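Probable outer membrane protein (Pseudomonas aeruginosa, PDB 3DWO) probably carries long-chain fatty acids or other hydrophobic compounds across the outer membrane, as a beta-barrel channel of the FadL family. Local coordinates at residues S182-P187 with I192-S197; L411-Q416 with G422-R427. All blocks are in the same frame, centred on the assembly; numbering follows the deposited sequence.

In the fold
Both interactions lie at the same end of the barrel, on the same side of the chain's centre. Their centres are about 18 Å apart and their nearest atoms about 6 Å, so they do not touch. Interaction 1 folds one long loop back on its own short helix. It is small, apolar and partly buried, with no hydrogen bond between its segments. Interaction 2 is larger and joins the two arms of the last strand hairpin. It is held by backbone hydrogen bonds, with a salt bridge on its more exposed side and buried apolar groups at L411 and L424. The turn of this hairpin reaches interaction 1, where R418 O takes a hydrogen bond from S182 OG.

Interaction 1. Residues S182-P187 with I192-S197; sequences SAANSP and IPFPAS. With C8E ((hydroxyethyloxy)tri(ethyloxy)octane), chain C.
The apolar contact is made by A183 and A184 with the ring of F194. A183 CB lies 3.8 Å from F194 CE2 and approaches the ring obliquely. A184 CB is 4.1 Å from F194 CD2. The backbone of A184 comes in at the ring edge, with A184 N near the ring plane. F194 CG sits anti to its own carbonyl carbon (chi1 -56°), which turns the ring toward the end of helix 179-184. The ring of Y180 also meets F194, with the planes at about 45°.

Polar bonds shape each segment rather than joining the two. P193 is the centre of an inverse gamma turn, closed by F194 N to I192 O at 2.7 Å. The same I192 O lies over one face of the F194 ring, offset toward the rim. A183 O, in the helix, accepts twice, from S186 N at 2.9 Å and from S186 OG at 2.6 Å. The hydroxyl bond lies in the carbonyl plane, on a lone pair. S186 OG is also hydrogen-bonded to M189 N. Y267 OH is hydrogen-bonded to S182 O.

The bound detergent C8E runs past the helix. Its C7 is 3.7 Å from S182 CB, and its C11 is 4.0 Å from A183 CB. This apolar site between long loops at the barrel mouth is consistent with the hydrophobic groove of FadL-family channels.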
loop_
_atom_site.group_PDB
_atom_site.type_symbol
_atom_site.label_atom_id
_atom_site.label_comp_id
_atom_site.label_asym_id
_atom_site.label_seq_id
_atom_site.Cartn_x
_atom_site.Cartn_y
_atom_site.Cartn_z
ATOM N N SER A 182 -3.482 18.555 24.066
ATOM C CA SER A 182 -3.180 17.259 24.666
ATOM C C SER A 182 -3.228 17.341 26.188
ATOM O O SER A 182 -3.745 16.434 26.849
ATOM C CB SER A 182 -1.801 16.782 24.225
ATOM O OG SER A 182 -1.798 16.535 22.835
ATOM N N ALA A 183 -2.690 18.428 26.737
ATOM C CA ALA A 183 -2.673 18.646 28.188
ATOM C C ALA A 183 -4.090 18.735 28.753
ATOM O O ALA A 183 -4.405 18.108 29.763
ATOM C CB ALA A 183 -1.902 19.934 28.524
ATOM N N ALA A 184 -4.930 19.530 28.098
ATOM C CA ALA A 184 -6.313 19.722 28.520
ATOM C C ALA A 184 -7.060 18.402 28.713
ATOM O O ALA A 184 -7.939 18.309 29.568
ATOM C CB ALA A 184 -7.044 20.588 27.502
ATOM N N ASN A 185 -6.710 17.391 27.915
ATOM C CA ASN A 185 -7.344 16.069 27.974
ATOM C C ASN A 185 -6.543 15.044 28.777
ATOM O O ASN A 185 -6.966 13.899 28.920
ATOM C CB ASN A 185 -7.527 15.513 26.553
ATOM C CG ASN A 185 -8.576 16.264 25.753
ATOM O OD1 ASN A 185 -9.766 16.153 26.025
ATOM N ND2 ASN A 185 -8.136 17.039 24.771
ATOM N N SER A 186 -5.392 15.452 29.301
ATOM C CA SER A 186 -4.516 14.536 30.029
ATOM C C SER A 186 -4.945 14.148 31.440
ATOM O O SER A 186 -5.692 14.862 32.097
ATOM C CB SER A 186 -3.116 15.134 30.114
ATOM O OG SER A 186 -3.114 16.245 31.005
ATOM N N PRO A 187 -4.448 13.007 31.933
ATOM C CA PRO A 187 -4.807 12.577 33.289
ATOM C C PRO A 187 -3.986 13.304 34.355
ATOM O O PRO A 187 -4.277 13.193 35.541
ATOM C CB PRO A 187 -4.524 11.082 33.258
ATOM C CG PRO A 187 -3.357 10.989 32.338
ATOM C CD PRO A 187 -3.771 11.919 31.204
ATOM N N ILE A 192 -7.801 22.916 33.044
ATOM C CA ILE A 192 -7.896 24.205 32.369
ATOM C C ILE A 192 -8.116 24.014 30.873
ATOM O O ILE A 192 -7.288 23.424 30.184
ATOM C CB ILE A 192 -6.607 25.026 32.575
ATOM C CG1 ILE A 192 -6.364 25.231 34.071
ATOM C CG2 ILE A 192 -6.711 26.363 31.845
ATOM C CD1 ILE A 192 -5.039 25.884 34.383
ATOM N N PRO A 193 -9.237 24.524 30.346
ATOM C CA PRO A 193 -9.531 24.384 28.921
ATOM C C PRO A 193 -8.636 25.248 28.040
ATOM O O PRO A 193 -9.089 26.254 27.496
ATOM C CB PRO A 193 -10.992 24.804 28.841
ATOM C CG PRO A 193 -11.039 25.922 29.848
ATOM C CD PRO A 193 -10.284 25.313 31.018
ATOM N N PHE A 194 -7.370 24.869 27.907
ATOM C CA PHE A 194 -6.448 25.629 27.066
ATOM C C PHE A 194 -7.030 25.746 25.657
ATOM O O PHE A 194 -7.612 24.793 25.137
ATOM C CB PHE A 194 -5.092 24.923 26.977
ATOM C CG PHE A 194 -4.451 24.654 28.303
ATOM C CD1 PHE A 194 -4.092 25.701 29.145
ATOM C CD2 PHE A 194 -4.197 23.352 28.707
ATOM C CE1 PHE A 194 -3.484 25.450 30.376
ATOM C CE2 PHE A 194 -3.590 23.087 29.932
ATOM C CZ PHE A 194 -3.232 24.140 30.770
ATOM N N PRO A 195 -6.886 26.918 25.017
ATOM C CA PRO A 195 -7.427 27.057 23.663
ATOM C C PRO A 195 -6.617 26.221 22.664
ATOM O O PRO A 195 -5.411 26.027 22.828
ATOM C CB PRO A 195 -7.324 28.557 23.406
ATOM C CG PRO A 195 -6.086 28.925 24.144
ATOM C CD PRO A 195 -6.223 28.161 25.449
ATOM N N ALA A 196 -7.284 25.717 21.636
ATOM C CA ALA A 196 -6.609 24.901 20.640
ATOM C C ALA A 196 -5.858 25.738 19.609
ATOM O O ALA A 196 -6.132 26.925 19.424
ATOM C CB ALA A 196 -7.623 24.002 19.935
ATOM N N SER A 197 -4.901 25.098 18.946
ATOM C CA SER A 197 -4.105 25.727 17.899
ATOM C C SER A 197 -3.227 26.917 18.286
ATOM O O SER A 197 -2.875 27.733 17.431
ATOM C CB SER A 197 -5.020 26.103 16.731
ATOM O OG SER A 197 -5.597 24.933 16.168
HETATM C C1 C8E C . 2.776 11.858 19.749
HETATM C C2 C8E C . 2.317 12.059 21.113
HETATM C C3 C8E C . 2.428 13.432 21.582
HETATM C C4 C8E C . 2.075 13.433 22.992
HETATM C C5 C8E C . 1.962 14.838 23.439
HETATM C C6 C8E C . 1.495 14.888 24.801
HETATM C C7 C8E C . 1.710 16.295 25.098
HETATM C C8 C8E C . 1.344 16.513 26.502
HETATM O O9 C8E C . 1.322 17.727 27.228
HETATM C C10 C8E C . 2.509 18.478 27.377
HETATM C C11 C8E C . 2.115 19.650 28.212
HETATM O O12 C8E C . 2.237 20.886 27.497
HETATM C C13 C8E C . 1.655 22.017 28.190
HETATM C C14 C8E C . 1.662 23.501 27.717
HETATM O O15 C8E C . 2.041 24.134 26.455
HETATM C C16 C8E C . 3.433 24.494 26.469
HETATM C C17 C8E C . 3.739 25.905 26.999
HETATM O O18 C8E C . 4.985 26.250 27.643
HETATM C C19 C8E C . 4.942 26.059 29.082
HETATM C C20 C8E C . 6.222 25.955 29.987
HETATM O O21 C8E C . 6.095 25.341 31.275
#

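Interaction 2. Residues L411-Q416 with G422-R427; sequences LKTVNQ and GRLDGR
L411 and G426 form an antiparallel hydrogen-bonded pair. L411 N gives to G426 O at 2.7 Å, and G426 N gives back to L411 O at 3.1 Å.

Beyond this pair 411-416 is no longer a regular strand, yet two more backbone bonds follow. L424 N gives to T413 O at 2.7 Å. N415 N gives to G422 O at 2.8 Å. L424 O meets the CA-H of K412 instead of an amide of 411-416. G422 N is served by a water, which also accepts from N415 ND2. N415 ND2 has a further acceptor in D134 O.

The arrangement is a beta hairpin whose register holds toward the turn, with one bond instead of two at T413 and L424 and at N415 and G422. Between these pairs the backbones of V414 and R423 are bridged, with V414 CA 4.2 Å from R423 CA. The hairpin joins the last two barrel strands, 395-411 and 423-441. The second also pairs with the first barrel strand, 44-63, which closes the barrel. R423, D425 and R427 make the backbone bonds to that strand, and R423 adds a cation-pi contact with Y63.

On the more exposed side K412 and D425 run side by side. The lysine chain bends at chi2 (-75°), which lays it along the aspartate. K412 NZ meets D425 OD2 at 3.1 Å, from above the carboxylate plane. D425 probably offsets some of the positive charge of K412, R423 and R427, whose charged atoms are not in contact. R427 NH1 has its own salt bridge, to E408.

T413 and L424 also lie alongside each other, in a buried place. L424 CD1 packs against T413 CB at 3.8 Å, near F135. T413 OG1 is satisfied by R369 O.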
loop_
_atom_site.group_PDB
_atom_site.type_symbol
_atom_site.label_atom_id
_atom_site.label_comp_id
_atom_site.label_asym_id
_atom_site.label_seq_id
_atom_site.Cartn_x
_atom_site.Cartn_y
_atom_site.Cartn_z
ATOM N N LEU A 411 -15.241 9.930 6.835
ATOM C CA LEU A 411 -14.134 10.048 7.766
ATOM C C LEU A 411 -14.773 10.611 9.026
ATOM O O LEU A 411 -15.292 11.727 9.019
ATOM C CB LEU A 411 -13.061 11.006 7.241
ATOM C CG LEU A 411 -11.925 10.378 6.430
ATOM C CD1 LEU A 411 -12.487 9.564 5.297
ATOM C CD2 LEU A 411 -11.019 11.469 5.892
ATOM N N LYS A 412 -14.751 9.823 10.095
ATOM C CA LYS A 412 -15.342 10.217 11.368
ATOM C C LYS A 412 -14.273 10.109 12.437
ATOM O O LYS A 412 -14.571 9.886 13.607
ATOM C CB LYS A 412 -16.489 9.269 11.716
ATOM C CG LYS A 412 -17.601 9.201 10.678
ATOM C CD LYS A 412 -18.478 10.444 10.711
ATOM C CE LYS A 412 -19.740 10.236 9.875
ATOM N NZ LYS A 412 -20.681 11.389 9.978
ATOM N N THR A 413 -13.026 10.275 12.013
ATOM C CA THR A 413 -11.865 10.168 12.883
ATOM C C THR A 413 -11.898 10.991 14.169
ATOM O O THR A 413 -12.197 12.182 14.159
ATOM C CB THR A 413 -10.590 10.545 12.111
ATOM O OG1 THR A 413 -10.737 10.156 10.740
ATOM C CG2 THR A 413 -9.379 9.827 12.700
ATOM N N VAL A 414 -11.582 10.331 15.277
ATOM C CA VAL A 414 -11.529 10.974 16.578
ATOM C C VAL A 414 -10.106 10.753 17.104
ATOM O O VAL A 414 -9.594 9.637 17.048
ATOM C CB VAL A 414 -12.557 10.338 17.555
ATOM C CG1 VAL A 414 -12.363 10.879 18.962
ATOM C CG2 VAL A 414 -13.980 10.636 17.082
ATOM N N ASN A 415 -9.460 11.814 17.582
ATOM C CA ASN A 415 -8.106 11.687 18.123
ATOM C C ASN A 415 -8.148 11.386 19.620
ATOM O O ASN A 415 -8.935 11.977 20.351
ATOM C CB ASN A 415 -7.298 12.977 17.912
ATOM C CG ASN A 415 -6.402 12.921 16.681
ATOM O OD1 ASN A 415 -6.049 11.835 16.208
ATOM N ND2 ASN A 415 -6.011 14.097 16.168
ATOM N N GLN A 416 -7.292 10.475 20.070
ATOM C CA GLN A 416 -7.221 10.136 21.482
ATOM C C GLN A 416 -6.727 11.363 22.265
ATOM O O GLN A 416 -6.278 12.348 21.669
ATOM C CB GLN A 416 -6.262 8.962 21.682
ATOM C CG GLN A 416 -4.881 9.202 21.083
ATOM C CD GLN A 416 -3.975 8.011 21.260
ATOM O OE1 GLN A 416 -3.450 7.765 22.356
ATOM N NE2 GLN A 416 -3.804 7.241 20.190
ATOM N N GLY A 422 -9.319 16.021 18.984
ATOM C CA GLY A 422 -10.159 16.559 17.920
ATOM C C GLY A 422 -10.893 15.480 17.140
ATOM O O GLY A 422 -10.772 14.295 17.443
ATOM N N ARG A 423 -11.672 15.876 16.140
ATOM C CA ARG A 423 -12.390 14.893 15.340
ATOM C C ARG A 423 -12.748 15.418 13.959
ATOM O O ARG A 423 -12.904 16.623 13.755
ATOM C CB ARG A 423 -13.671 14.443 16.049
ATOM C CG ARG A 423 -14.812 15.433 16.001
ATOM C CD ARG A 423 -16.047 14.856 16.704
ATOM N NE ARG A 423 -17.104 15.849 16.861
ATOM C CZ ARG A 423 -17.956 16.204 15.905
ATOM N NH1 ARG A 423 -17.891 15.639 14.709
ATOM N NH2 ARG A 423 -18.867 17.140 16.143
ATOM N N LEU A 424 -12.886 14.498 13.014
ATOM C CA LEU A 424 -13.244 14.858 11.650
ATOM C C LEU A 424 -14.681 14.430 11.361
ATOM O O LEU A 424 -15.205 13.506 11.981
ATOM C CB LEU A 424 -12.309 14.159 10.657
ATOM C CG LEU A 424 -10.797 14.372 10.817
ATOM C CD1 LEU A 424 -10.052 13.500 9.826
ATOM C CD2 LEU A 424 -10.458 15.843 10.602
ATOM N N ASP A 425 -15.316 15.118 10.423
ATOM C CA ASP A 425 -16.669 14.772 10.011
ATOM C C ASP A 425 -16.778 15.157 8.545
ATOM O O ASP A 425 -17.123 16.292 8.220
ATOM C CB ASP A 425 -17.716 15.533 10.816
ATOM C CG ASP A 425 -19.133 15.139 10.432
ATOM O OD1 ASP A 425 -20.085 15.829 10.856
ATOM O OD2 ASP A 425 -19.290 14.128 9.710
ATOM N N GLY A 426 -16.454 14.216 7.666
ATOM C CA GLY A 426 -16.506 14.490 6.246
ATOM C C GLY A 426 -16.315 13.235 5.424
ATOM O O GLY A 426 -16.553 12.130 5.904
ATOM N N ARG A 427 -15.891 13.400 4.176
ATOM C CA ARG A 427 -15.682 12.252 3.305
ATOM C C ARG A 427 -14.547 12.460 2.320
ATOM O O ARG A 427 -14.254 13.580 1.900
ATOM C CB ARG A 427 -16.972 11.928 2.557
ATOM C CG ARG A 427 -17.686 13.144 2.025
ATOM C CD ARG A 427 -19.135 12.829 1.691
ATOM N NE ARG A 427 -19.789 12.042 2.737
ATOM C CZ ARG A 427 -19.907 10.715 2.720
ATOM N NH1 ARG A 427 -19.417 10.012 1.706
ATOM N NH2 ARG A 427 -20.509 10.086 3.722
HETATM O O HOH W 1 -6.603 16.539 17.824
#